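Local structure of histone-lysine N-methyltransferase SETMAR (Homo sapiens, 3BO5) at residues L24-W29 and W138-L143; R118-G123 and A232-K237; F126-F131 and E243-D248; F151-A156 and R207-S212. The protein transfers methyl groups from S-adenosyl-L-methionine to histone H3 through its SET domain and, fused to a mariner transposase, takes part in DNA double-strand break repair. The protein carries 2 engineered substitutions. All coordinates share one frame; numbering follows the deposited sequence.

How the contacts relate
Contacts 1 and 3 share one mixed beta sheet and have centres 6 Å apart. Both reach from one strand to the next but one, across strand 128-132 in contact 1 and strand 138-142 in contact 3. Both are partly buried and mix apolar pairs with charged or polar groups. Contacts 2 and 4 are fully buried and meet mainly through apolar groups; strands 230-235 and 151-160 are neighbours. Contact 2 joins the pre-SET region to the SET domain. Contact 4 lies near the centre of the chain. Contacts 1 and 4 both touch S-adenosyl-L-homocysteine, contact 1 at its amino acid end and contact 4 chiefly at its adenine.

Contact 1: residues L24-W29 and W138-L143; sequences LPVGAW and WGLRTL. With SAH (S-adenosyl-L-homocysteine), chain F.
Trp29 and Arg141 meet across a mixed sheet in which a strand of the pre-SET motif joins strands of the SET domain. Their strands, 27-29 and 138-142, are not neighbours. Strand 128-132 runs between them and pairs with both, so the two segments touch only through atoms that reach over it. No hydrogen bond joins them directly.

The apolar part is slight. Val26 CG1 meets Leu140 CD1 at 4.3 Å, and both residues are buried.

Arg141 NH2 lies over one face of the Trp29 indole, 3.4 Å from Trp29 CD1. The guanidinium is tilted by 50° from the ring plane, so the two groups are not stacked. The Arg141 chain runs out extended from CG to NE. That nitrogen is hydrogen-bonded to Gln129 OE1 on the middle strand, which holds the guanidinium where NH2 can sit over the Trp29 face. The other indole, Trp138, comes near the Trp29 backbone: Trp138 CZ3 is 3.3 Å from Trp29 O.

Ligand bonds use the Trp138 backbone. S-adenosyl-L-homocysteine is the product left when the methyl donor has given up its methyl group. Its amino N donates to Trp138 O at 2.8 Å. Trp138 N in turn donates to the ligand carboxylate O at 2.7 Å, with an N-H...O angle of 146°.

Contact 2: residues R118-G123 and A232-K237; sequences RVVQKG and ALFAAK
Val120 points its CG2 methyl into the angle between Ala232 and Phe234. Val120 CG2 is 3.7 Å from Ala232 CB and also 3.7 Å from Phe234 CZ. The valine and phenylalanine side chains cross at about a right angle. Val120 CG1 is anti to the backbone N (chi1 173°), which leaves CG2 as the branch that reaches the strand. Val119 adds a looser touch: its CG1 lies near the plane of the Phe234 ring, at the edge, 4.4 Å from Phe234 CE1. The contact is wholly apolar and buried.

Val120 opens a short 3-10 turn, 120-122, and Val119 precedes it; Lys122 N bonds to Val119 O at 2.9 Å. Behind it, Arg118 NH1 donates to Gln121 OE1 at 2.9 Å. This bond uses a lone pair in the carbonyl plane and lies nearly in the guanidinium plane. Glu104 accepts the backbone N-H groups of Val119 and Val120.

The contact joins the end of the pre-SET region to the SET domain. The side chain of Val119 is about 10 Å from a bound zinc ion. On the SET side, Phe151 of strand 151-160 touches both valines and Ala232, while strand 217-223 borders the other edge of strand 230-235, with Ile220 against Phe234 and Val222 against Ala232.

Contact 3: residues F126-F131 and E243-D248; sequences FHFQVF and EELSYD
The Glu244 carboxylate, set against the edge of the Phe131 ring, is held at both oxygens. OE1 forms a salt bridge with Lys136 NZ, and OE2 accepts a hydrogen bond from Asn210 ND2. Both partners belong to the S-adenosyl-L-methionine binding site, so Glu244 is a second-shell residue there.

Phe131 meets this side chain with its CZ corner. Phe131 CZ is 3.8 Å from Glu244 CD and 3.9 Å from Glu244 OE1, while Glu244 CG lies 4.1 Å from Phe131 CE2. Glu244 CD lies near the plane of the ring, and the carboxylate plane is turned 81° from it. Glu244 has CG anti to the backbone N (chi1 178°) and stays extended beyond it, which carries its methylenes past the ring corner before the carboxylate. Arg141 makes a cation-pi contact with the same phenylalanine.

The second meeting is apolar and buried. Leu245 CD1 touches the Phe128 ring, 3.7 Å from Phe128 CD1 and 3.8 Å from Phe128 CE1. The two side chains cross at about a right angle. Phe126 O lies 3.6 Å above one face of the Phe128 ring, toward its rim.

Strands 128-132 and 244-247 lie on the two sides of strand 138-142 in the sheet. Their side chains therefore meet without direct backbone bonding. Leu140 of the middle strand touches both Phe128 and Leu245.

The ring edge, with its slightly positive hydrogens, is probably a favourable neighbour for a carboxylate. The lysine and the amide N-H probably also favour the ionised form of Glu244.

Contact 4: residues F151-A156 and R207-S212; sequences FVCEYA and RFLNHS. With SAH (S-adenosyl-L-homocysteine), chain F.
The RFLNHS sequence at 207-212 is the SET-domain motif that takes part in the pseudoknot beside the cofactor pocket, and strand 151-160 packs behind it through Cys153 and Tyr155. Cys153 SG meets Leu209 CD1 at 4.0 Å. The sulfur sits between the backbone N and the carbonyl carbon (chi1 65°), on the side facing the leucine. Val152 and Cys153 form a classic beta bulge opposite Leu233.

Tyr155 meets the motif at the backbone of Arg207. Tyr155 CE1 is 3.8 Å from Arg207 CA and 3.9 Å from Arg207 N. The ring end is fixed by a hydrogen bond between Tyr155 OH and Tyr179 O; Tyr179 OH is itself bonded to the ligand. The Arg207 guanidinium leads away from Tyr155 and is hydrogen-bonded to the carbonyl oxygens of Pro199 and Thr200.

The motif also holds S-adenosyl-L-homocysteine. His211 N donates to adenine N7 at 3.0 Å, with an angle of 157°. Adenine N6 donates to His211 O at 2.9 Å, with an angle of 156°. Arg207 O also comes within 3.5 Å of the ligand CB.

One backbone residue thus reads an acceptor and a donor of adenine together. This pairing suits the 6-amino purine. The imidazole is not used for these bonds; its ND1 bonds to Tyr249 N. The strand packs against the motif by van der Waals contact, with no direct hydrogen bond between the two segments.

Contact 1: residues L24-W29 and W138-L143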
# COMPACT_ATOMS: atom_id res chain seq x y z
N LEU A 24 3.38 15.50 -3.48
CA LEU A 24 2.24 16.42 -3.50
C LEU A 24 1.63 16.46 -2.13
O LEU A 24 1.79 15.53 -1.31
CB LEU A 24 1.24 15.92 -4.53
CG LEU A 24 1.72 15.81 -5.96
CD1 LEU A 24 0.70 15.15 -6.76
CD2 LEU A 24 2.06 17.23 -6.55
N PRO A 25 0.98 17.57 -1.80
CA PRO A 25 0.26 17.66 -0.53
C PRO A 25 -0.95 16.74 -0.58
O PRO A 25 -1.41 16.38 -1.68
CB PRO A 25 -0.26 19.09 -0.52
CG PRO A 25 0.56 19.80 -1.61
CD PRO A 25 0.96 18.82 -2.58
N VAL A 26 -1.37 16.39 0.60
CA VAL A 26 -2.64 15.65 0.77
C VAL A 26 -3.55 16.52 1.67
O VAL A 26 -3.25 16.82 2.82
CB VAL A 26 -2.40 14.28 1.48
CG1 VAL A 26 -3.76 13.57 1.68
CG2 VAL A 26 -1.49 13.44 0.68
N GLY A 27 -4.70 16.95 1.13
CA GLY A 27 -5.58 17.85 1.89
C GLY A 27 -6.50 17.07 2.81
O GLY A 27 -6.49 15.83 2.79
N ALA A 28 -7.20 17.79 3.68
CA ALA A 28 -8.18 17.20 4.57
C ALA A 28 -9.49 17.90 4.35
O ALA A 28 -9.53 19.10 4.01
CB ALA A 28 -7.80 17.33 5.98
N TRP A 29 -10.57 17.16 4.55
CA TRP A 29 -11.91 17.70 4.35
C TRP A 29 -12.80 17.03 5.36
O TRP A 29 -12.76 15.81 5.49
CB TRP A 29 -12.39 17.34 2.97
CG TRP A 29 -13.72 17.92 2.67
CD1 TRP A 29 -14.97 17.36 2.86
CD2 TRP A 29 -13.94 19.21 2.18
NE1 TRP A 29 -15.95 18.24 2.49
CE2 TRP A 29 -15.35 19.39 2.07
CE3 TRP A 29 -13.09 20.26 1.81
CZ2 TRP A 29 -15.91 20.57 1.58
CZ3 TRP A 29 -13.66 21.42 1.33
CH2 TRP A 29 -15.06 21.57 1.22
N TRP A 138 -12.57 8.31 8.84
CA TRP A 138 -11.89 9.05 7.78
C TRP A 138 -11.61 8.10 6.63
O TRP A 138 -11.51 6.86 6.82
CB TRP A 138 -10.56 9.61 8.29
CG TRP A 138 -10.80 10.68 9.27
CD1 TRP A 138 -11.01 10.54 10.62
CD2 TRP A 138 -11.02 12.05 8.96
NE1 TRP A 138 -11.26 11.80 11.18
CE2 TRP A 138 -11.29 12.72 10.18
CE3 TRP A 138 -10.97 12.78 7.78
CZ2 TRP A 138 -11.48 14.11 10.25
CZ3 TRP A 138 -11.12 14.18 7.85
CH2 TRP A 138 -11.43 14.80 9.07
N GLY A 139 -11.56 8.62 5.41
CA GLY A 139 -11.12 7.83 4.25
C GLY A 139 -10.17 8.65 3.40
O GLY A 139 -9.85 9.80 3.74
N LEU A 140 -9.76 8.05 2.31
CA LEU A 140 -8.87 8.74 1.33
C LEU A 140 -9.61 8.75 0.02
O LEU A 140 -10.13 7.70 -0.44
CB LEU A 140 -7.56 7.99 1.20
CG LEU A 140 -6.47 8.77 0.46
CD1 LEU A 140 -6.02 9.92 1.33
CD2 LEU A 140 -5.29 7.84 0.15
N ARG A 141 -9.64 9.93 -0.61
CA ARG A 141 -10.18 9.97 -1.97
C ARG A 141 -9.21 10.71 -2.88
O ARG A 141 -8.35 11.40 -2.43
CB ARG A 141 -11.60 10.58 -2.02
CG ARG A 141 -11.63 12.05 -1.59
CD ARG A 141 -13.10 12.54 -1.59
NE ARG A 141 -13.19 13.81 -0.88
CZ ARG A 141 -14.37 14.32 -0.48
NH1 ARG A 141 -15.50 13.64 -0.74
NH2 ARG A 141 -14.43 15.48 0.14
N THR A 142 -9.38 10.46 -4.17
CA THR A 142 -8.60 11.21 -5.12
C THR A 142 -9.35 12.50 -5.49
O THR A 142 -10.59 12.52 -5.61
CB THR A 142 -8.28 10.37 -6.34
OG1 THR A 142 -7.49 11.17 -7.22
CG2 THR A 142 -9.53 9.89 -7.10
N LEU A 143 -8.59 13.56 -5.72
CA LEU A 143 -9.23 14.78 -6.22
C LEU A 143 -9.04 14.88 -7.70
O LEU A 143 -9.47 15.90 -8.31
CB LEU A 143 -8.60 16.03 -5.58
CG LEU A 143 -8.75 16.11 -4.09
CD1 LEU A 143 -7.99 17.32 -3.48
CD2 LEU A 143 -10.19 16.07 -3.70
N SAH F . -11.57 4.85 8.73
CA SAH F . -10.16 4.78 9.24
CB SAH F . -9.13 4.53 8.11
CG SAH F . -9.13 3.03 7.75
SD SAH F . -8.44 2.02 9.09
C SAH F . -9.86 6.08 10.02
O SAH F . -10.75 6.87 10.28
OXT SAH F . -8.65 6.29 10.36
C5' SAH F . -9.72 0.75 9.21
C4' SAH F . -10.97 1.17 9.97
O4' SAH F . -11.81 2.01 9.17
C3' SAH F . -11.86 0.02 10.34
O3' SAH F . -11.42 -0.60 11.58
C2' SAH F . -13.22 0.64 10.47
O2' SAH F . -13.32 1.48 11.64
C1' SAH F . -13.19 1.62 9.31
N9 SAH F . -13.57 1.00 8.03
C8 SAH F . -12.78 0.82 6.90
N7 SAH F . -13.53 0.31 5.93
C5 SAH F . -14.80 0.19 6.38
C6 SAH F . -15.95 -0.33 5.76
N6 SAH F . -16.05 -0.74 4.49
N1 SAH F . -17.09 -0.35 6.56
C2 SAH F . -17.07 0.09 7.85
N3 SAH F . -15.97 0.62 8.49
C4 SAH F . -14.85 0.58 7.72

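Contact 2: residues R118-G123 and A232-K237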
# COMPACT_ATOMS: atom_id res chain seq x y z
N ARG A 118 10.94 1.83 -12.89
CA ARG A 118 10.95 2.64 -11.64
C ARG A 118 9.62 3.35 -11.61
O ARG A 118 9.39 4.25 -12.44
CB ARG A 118 12.11 3.66 -11.64
CG ARG A 118 13.47 3.01 -11.81
CD ARG A 118 14.48 4.08 -11.97
NE ARG A 118 15.88 3.60 -12.10
CZ ARG A 118 16.67 3.26 -11.10
NH1 ARG A 118 16.20 3.19 -9.87
NH2 ARG A 118 17.96 2.93 -11.38
N VAL A 119 8.74 2.92 -10.72
CA VAL A 119 7.36 3.47 -10.66
C VAL A 119 7.01 3.68 -9.20
O VAL A 119 6.90 4.84 -8.80
CB VAL A 119 6.33 2.61 -11.38
CG1 VAL A 119 4.90 3.01 -11.04
CG2 VAL A 119 6.58 2.69 -12.86
N VAL A 120 6.87 2.63 -8.38
CA VAL A 120 6.48 2.88 -6.96
C VAL A 120 7.46 3.84 -6.30
O VAL A 120 7.12 4.75 -5.52
CB VAL A 120 6.45 1.56 -6.26
CG1 VAL A 120 6.24 1.70 -4.73
CG2 VAL A 120 5.34 0.68 -6.89
N GLN A 121 8.73 3.65 -6.65
CA GLN A 121 9.77 4.49 -6.07
C GLN A 121 9.64 5.99 -6.29
O GLN A 121 10.24 6.76 -5.51
CB GLN A 121 11.15 4.00 -6.56
CG GLN A 121 11.46 4.25 -7.97
CD GLN A 121 12.64 3.43 -8.38
OE1 GLN A 121 13.73 3.96 -8.57
NE2 GLN A 121 12.42 2.12 -8.55
N LYS A 122 8.97 6.38 -7.39
CA LYS A 122 8.76 7.77 -7.76
C LYS A 122 7.78 8.50 -6.83
O LYS A 122 7.71 9.71 -6.89
CB LYS A 122 8.24 7.86 -9.20
CG LYS A 122 9.27 7.44 -10.26
CD LYS A 122 10.65 8.00 -9.92
CE LYS A 122 11.52 7.97 -11.16
NZ LYS A 122 12.99 7.79 -10.89
N GLY A 123 7.00 7.76 -6.07
CA GLY A 123 6.08 8.39 -5.09
C GLY A 123 4.75 8.81 -5.66
O GLY A 123 4.34 8.34 -6.77
N ALA A 232 2.22 -1.87 -2.53
CA ALA A 232 1.93 -0.79 -3.51
C ALA A 232 0.51 -0.93 -4.00
O ALA A 232 0.17 -2.00 -4.50
CB ALA A 232 2.92 -0.93 -4.66
N LEU A 233 -0.29 0.14 -3.92
CA LEU A 233 -1.72 0.05 -4.35
C LEU A 233 -1.76 0.73 -5.71
O LEU A 233 -1.26 1.86 -5.87
CB LEU A 233 -2.66 0.83 -3.42
CG LEU A 233 -2.69 -0.01 -2.13
CD1 LEU A 233 -2.23 0.63 -0.86
CD2 LEU A 233 -3.84 -0.96 -2.07
N PHE A 234 -2.29 -0.05 -6.67
CA PHE A 234 -2.51 0.46 -8.05
C PHE A 234 -3.97 0.54 -8.35
O PHE A 234 -4.77 -0.24 -7.82
CB PHE A 234 -1.84 -0.49 -9.08
CG PHE A 234 -0.33 -0.55 -8.98
CD1 PHE A 234 0.45 0.23 -9.79
CD2 PHE A 234 0.26 -1.46 -8.10
CE1 PHE A 234 1.85 0.15 -9.71
CE2 PHE A 234 1.65 -1.50 -7.96
CZ PHE A 234 2.44 -0.74 -8.74
N ALA A 235 -4.34 1.50 -9.21
CA ALA A 235 -5.76 1.57 -9.57
C ALA A 235 -6.16 0.34 -10.37
O ALA A 235 -5.51 0.03 -11.38
CB ALA A 235 -5.99 2.84 -10.42
N ALA A 236 -7.24 -0.33 -9.93
CA ALA A 236 -7.71 -1.56 -10.58
C ALA A 236 -8.65 -1.22 -11.77
O ALA A 236 -9.03 -2.10 -12.60
CB ALA A 236 -8.43 -2.41 -9.60
N LYS A 237 -9.07 0.02 -11.79
CA LYS A 237 -10.03 0.55 -12.78
C LYS A 237 -9.81 2.06 -12.88
O LYS A 237 -9.11 2.62 -12.05
CB LYS A 237 -11.49 0.22 -12.41
CG LYS A 237 -11.88 0.63 -11.01
CD LYS A 237 -13.12 -0.20 -10.52
CE LYS A 237 -12.77 -1.51 -9.77
NZ LYS A 237 -14.08 -2.27 -9.54

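Contact 3: residues F126-F131 and E243-D248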
# COMPACT_ATOMS: atom_id res chain seq x y z
N PHE A 126 -0.66 11.88 -7.74
CA PHE A 126 -2.00 12.51 -7.74
C PHE A 126 -2.24 13.23 -6.45
O PHE A 126 -1.61 12.93 -5.45
CB PHE A 126 -3.07 11.44 -7.94
CG PHE A 126 -2.88 10.63 -9.20
CD1 PHE A 126 -3.29 11.20 -10.44
CD2 PHE A 126 -2.27 9.37 -9.18
CE1 PHE A 126 -3.08 10.48 -11.64
CE2 PHE A 126 -2.08 8.63 -10.30
CZ PHE A 126 -2.45 9.18 -11.57
N HIS A 127 -3.21 14.16 -6.48
CA HIS A 127 -3.61 14.88 -5.29
C HIS A 127 -4.74 14.11 -4.62
O HIS A 127 -5.83 13.99 -5.21
CB HIS A 127 -4.07 16.27 -5.72
CG HIS A 127 -2.95 17.13 -6.20
ND1 HIS A 127 -2.49 17.07 -7.50
CD2 HIS A 127 -2.20 18.05 -5.56
CE1 HIS A 127 -1.49 17.93 -7.64
NE2 HIS A 127 -1.29 18.53 -6.48
N PHE A 128 -4.47 13.69 -3.41
CA PHE A 128 -5.45 13.00 -2.61
C PHE A 128 -5.96 13.86 -1.52
O PHE A 128 -5.42 14.94 -1.29
CB PHE A 128 -4.80 11.78 -1.97
CG PHE A 128 -4.17 10.88 -2.99
CD1 PHE A 128 -4.92 10.28 -3.98
CD2 PHE A 128 -2.82 10.55 -2.91
CE1 PHE A 128 -4.36 9.45 -4.96
CE2 PHE A 128 -2.24 9.71 -3.89
CZ PHE A 128 -3.01 9.17 -4.92
N GLN A 129 -7.01 13.41 -0.83
CA GLN A 129 -7.61 14.18 0.26
C GLN A 129 -8.12 13.19 1.28
O GLN A 129 -8.80 12.21 0.89
CB GLN A 129 -8.73 15.04 -0.31
CG GLN A 129 -9.35 15.97 0.65
CD GLN A 129 -10.64 16.55 0.10
OE1 GLN A 129 -11.66 15.89 0.05
NE2 GLN A 129 -10.58 17.80 -0.37
N VAL A 130 -7.75 13.42 2.52
CA VAL A 130 -8.30 12.57 3.61
C VAL A 130 -9.61 13.24 3.93
O VAL A 130 -9.70 14.49 4.11
CB VAL A 130 -7.38 12.59 4.79
CG1 VAL A 130 -8.01 11.91 5.95
CG2 VAL A 130 -6.09 11.94 4.42
N PHE A 131 -10.69 12.49 4.04
CA PHE A 131 -12.00 13.16 4.20
C PHE A 131 -12.92 12.39 5.11
O PHE A 131 -12.75 11.21 5.29
CB PHE A 131 -12.71 13.35 2.85
CG PHE A 131 -13.28 12.07 2.26
CD1 PHE A 131 -14.67 11.84 2.21
CD2 PHE A 131 -12.42 11.08 1.84
CE1 PHE A 131 -15.20 10.60 1.66
CE2 PHE A 131 -12.93 9.84 1.30
CZ PHE A 131 -14.32 9.64 1.24
N GLU A 243 -13.63 10.24 -6.08
CA GLU A 243 -13.99 8.86 -5.81
C GLU A 243 -13.13 8.45 -4.63
O GLU A 243 -11.88 8.60 -4.65
CB GLU A 243 -13.67 7.93 -6.99
CG GLU A 243 -14.22 6.53 -6.77
CD GLU A 243 -14.13 5.68 -8.00
OE1 GLU A 243 -14.13 6.24 -9.12
OE2 GLU A 243 -14.10 4.42 -7.87
N GLU A 244 -13.79 7.80 -3.69
CA GLU A 244 -13.05 7.24 -2.54
C GLU A 244 -12.20 6.05 -2.96
O GLU A 244 -12.60 5.25 -3.83
CB GLU A 244 -13.99 6.75 -1.46
CG GLU A 244 -13.23 6.09 -0.26
CD GLU A 244 -14.14 5.83 0.93
OE1 GLU A 244 -15.41 5.88 0.79
OE2 GLU A 244 -13.60 5.51 2.04
N LEU A 245 -10.99 5.99 -2.39
CA LEU A 245 -10.01 4.94 -2.75
C LEU A 245 -10.17 3.82 -1.71
O LEU A 245 -10.28 4.13 -0.50
CB LEU A 245 -8.61 5.53 -2.65
CG LEU A 245 -8.38 6.66 -3.68
CD1 LEU A 245 -7.11 7.39 -3.33
CD2 LEU A 245 -8.29 6.11 -5.10
N SER A 246 -10.18 2.58 -2.17
CA SER A 246 -10.40 1.45 -1.23
C SER A 246 -9.62 0.27 -1.67
O SER A 246 -9.29 0.11 -2.86
CB SER A 246 -11.86 1.12 -1.24
OG SER A 246 -12.32 0.74 -2.54
N TYR A 247 -9.32 -0.63 -0.73
CA TYR A 247 -8.80 -1.93 -1.17
C TYR A 247 -9.47 -3.01 -0.31
O TYR A 247 -10.22 -2.68 0.62
CB TYR A 247 -7.29 -2.07 -1.02
CG TYR A 247 -6.61 -2.05 0.35
CD1 TYR A 247 -6.29 -3.23 1.01
CD2 TYR A 247 -6.17 -0.80 0.92
CE1 TYR A 247 -5.55 -3.20 2.19
CE2 TYR A 247 -5.43 -0.78 2.11
CZ TYR A 247 -5.15 -1.98 2.72
OH TYR A 247 -4.36 -2.08 3.85
N ASP A 248 -9.26 -4.25 -0.75
CA ASP A 248 -9.93 -5.34 -0.05
C ASP A 248 -9.11 -5.80 1.12
O ASP A 248 -8.00 -6.29 0.94
CB ASP A 248 -10.10 -6.47 -1.05
CG ASP A 248 -10.66 -7.78 -0.44
OD1 ASP A 248 -11.03 -7.85 0.76
OD2 ASP A 248 -10.76 -8.72 -1.30

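Contact 4: residues F151-A156 and R207-S212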
# COMPACT_ATOMS: atom_id res chain seq x y z
N PHE A 151 -0.04 3.80 -10.36
CA PHE A 151 0.30 3.67 -8.94
C PHE A 151 -0.38 4.76 -8.20
O PHE A 151 -0.31 5.94 -8.56
CB PHE A 151 1.85 3.84 -8.79
CG PHE A 151 2.29 3.94 -7.36
CD1 PHE A 151 2.13 2.81 -6.52
CD2 PHE A 151 2.83 5.13 -6.86
CE1 PHE A 151 2.54 2.89 -5.10
CE2 PHE A 151 3.20 5.22 -5.50
CZ PHE A 151 3.07 4.09 -4.63
N VAL A 152 -0.97 4.38 -7.09
CA VAL A 152 -1.72 5.31 -6.27
C VAL A 152 -0.95 5.69 -4.99
O VAL A 152 -0.55 6.82 -4.80
CB VAL A 152 -3.10 4.73 -5.96
CG1 VAL A 152 -3.87 5.62 -4.98
CG2 VAL A 152 -3.90 4.74 -7.30
N CYS A 153 -0.70 4.68 -4.15
CA CYS A 153 0.11 4.96 -2.97
C CYS A 153 0.57 3.65 -2.35
O CYS A 153 0.04 2.60 -2.66
CB CYS A 153 -0.65 5.82 -1.92
SG CYS A 153 -2.06 4.95 -1.21
N GLU A 154 1.60 3.75 -1.50
CA GLU A 154 1.93 2.58 -0.64
C GLU A 154 1.05 2.52 0.58
O GLU A 154 0.39 3.46 0.97
CB GLU A 154 3.38 2.66 -0.09
CG GLU A 154 4.38 2.51 -1.14
CD GLU A 154 5.80 2.60 -0.55
OE1 GLU A 154 6.63 3.22 -1.21
OE2 GLU A 154 6.07 2.06 0.58
N TYR A 155 1.07 1.32 1.18
CA TYR A 155 0.63 1.19 2.57
C TYR A 155 1.94 0.97 3.34
O TYR A 155 2.54 -0.10 3.31
CB TYR A 155 -0.28 -0.05 2.64
CG TYR A 155 -1.12 -0.11 3.91
CD1 TYR A 155 -2.31 0.63 4.06
CD2 TYR A 155 -0.69 -0.93 4.97
CE1 TYR A 155 -3.07 0.61 5.21
CE2 TYR A 155 -1.47 -0.98 6.17
CZ TYR A 155 -2.63 -0.22 6.28
OH TYR A 155 -3.38 -0.25 7.41
N ALA A 156 2.35 2.06 4.02
CA ALA A 156 3.72 2.10 4.65
C ALA A 156 3.62 2.45 6.14
O ALA A 156 2.81 3.22 6.53
CB ALA A 156 4.61 3.18 3.93
N ARG A 207 -2.76 4.53 5.29
CA ARG A 207 -3.49 4.13 6.51
C ARG A 207 -4.94 4.58 6.44
O ARG A 207 -5.78 4.03 7.14
CB ARG A 207 -2.83 4.67 7.80
CG ARG A 207 -3.02 6.20 7.89
CD ARG A 207 -2.06 6.79 8.84
NE ARG A 207 -2.25 6.30 10.21
CZ ARG A 207 -3.18 6.78 11.05
NH1 ARG A 207 -4.08 7.70 10.61
NH2 ARG A 207 -3.25 6.37 12.36
N PHE A 208 -5.25 5.60 5.61
CA PHE A 208 -6.65 6.07 5.55
C PHE A 208 -7.55 5.34 4.58
O PHE A 208 -8.73 5.62 4.50
CB PHE A 208 -6.67 7.57 5.21
CG PHE A 208 -6.17 8.41 6.35
CD1 PHE A 208 -6.95 8.55 7.52
CD2 PHE A 208 -4.92 9.05 6.29
CE1 PHE A 208 -6.46 9.30 8.60
CE2 PHE A 208 -4.43 9.79 7.38
CZ PHE A 208 -5.25 9.95 8.53
N LEU A 209 -7.00 4.36 3.86
CA LEU A 209 -7.81 3.62 2.90
C LEU A 209 -8.81 2.72 3.56
O LEU A 209 -8.41 1.81 4.33
CB LEU A 209 -6.93 2.75 2.06
CG LEU A 209 -6.01 3.58 1.13
CD1 LEU A 209 -4.86 2.68 0.62
CD2 LEU A 209 -6.80 4.30 -0.01
N ASN A 210 -10.08 2.97 3.26
CA ASN A 210 -11.10 2.05 3.76
C ASN A 210 -11.21 0.77 2.94
O ASN A 210 -10.68 0.65 1.81
CB ASN A 210 -12.44 2.82 3.88
CG ASN A 210 -12.41 3.78 5.02
OD1 ASN A 210 -11.93 3.45 6.10
ND2 ASN A 210 -12.97 4.98 4.81
N HIS A 211 -11.88 -0.24 3.52
CA HIS A 211 -12.10 -1.46 2.80
C HIS A 211 -13.32 -1.33 1.89
O HIS A 211 -14.29 -0.70 2.18
CB HIS A 211 -12.57 -2.51 3.87
CG HIS A 211 -13.11 -3.74 3.26
ND1 HIS A 211 -12.30 -4.68 2.65
CD2 HIS A 211 -14.39 -4.19 3.14
CE1 HIS A 211 -13.07 -5.66 2.17
NE2 HIS A 211 -14.34 -5.36 2.43
N SER A 212 -13.25 -2.02 0.78
CA SER A 212 -14.44 -2.24 0.01
C SER A 212 -14.48 -3.66 -0.46
O SER A 212 -13.44 -4.20 -0.78
CB SER A 212 -14.42 -1.32 -1.20
OG SER A 212 -15.58 -1.67 -2.01
N SAH F . -11.57 4.85 8.73
CA SAH F . -10.16 4.78 9.24
CB SAH F . -9.13 4.53 8.11
CG SAH F . -9.13 3.03 7.75
SD SAH F . -8.44 2.02 9.09
C SAH F . -9.86 6.08 10.02
O SAH F . -10.75 6.87 10.28
OXT SAH F . -8.65 6.29 10.36
C5' SAH F . -9.72 0.75 9.21
C4' SAH F . -10.97 1.17 9.97
O4' SAH F . -11.81 2.01 9.17
C3' SAH F . -11.86 0.02 10.34
O3' SAH F . -11.42 -0.60 11.58
C2' SAH F . -13.22 0.64 10.47
O2' SAH F . -13.32 1.48 11.64
C1' SAH F . -13.19 1.62 9.31
N9 SAH F . -13.57 1.00 8.03
C8 SAH F . -12.78 0.82 6.90
N7 SAH F . -13.53 0.31 5.93
C5 SAH F . -14.80 0.19 6.38
C6 SAH F . -15.95 -0.33 5.76
N6 SAH F . -16.05 -0.74 4.49
N1 SAH F . -17.09 -0.35 6.56
C2 SAH F . -17.07 0.09 7.85
N3 SAH F . -15.97 0.62 8.49
C4 SAH F . -14.85 0.58 7.72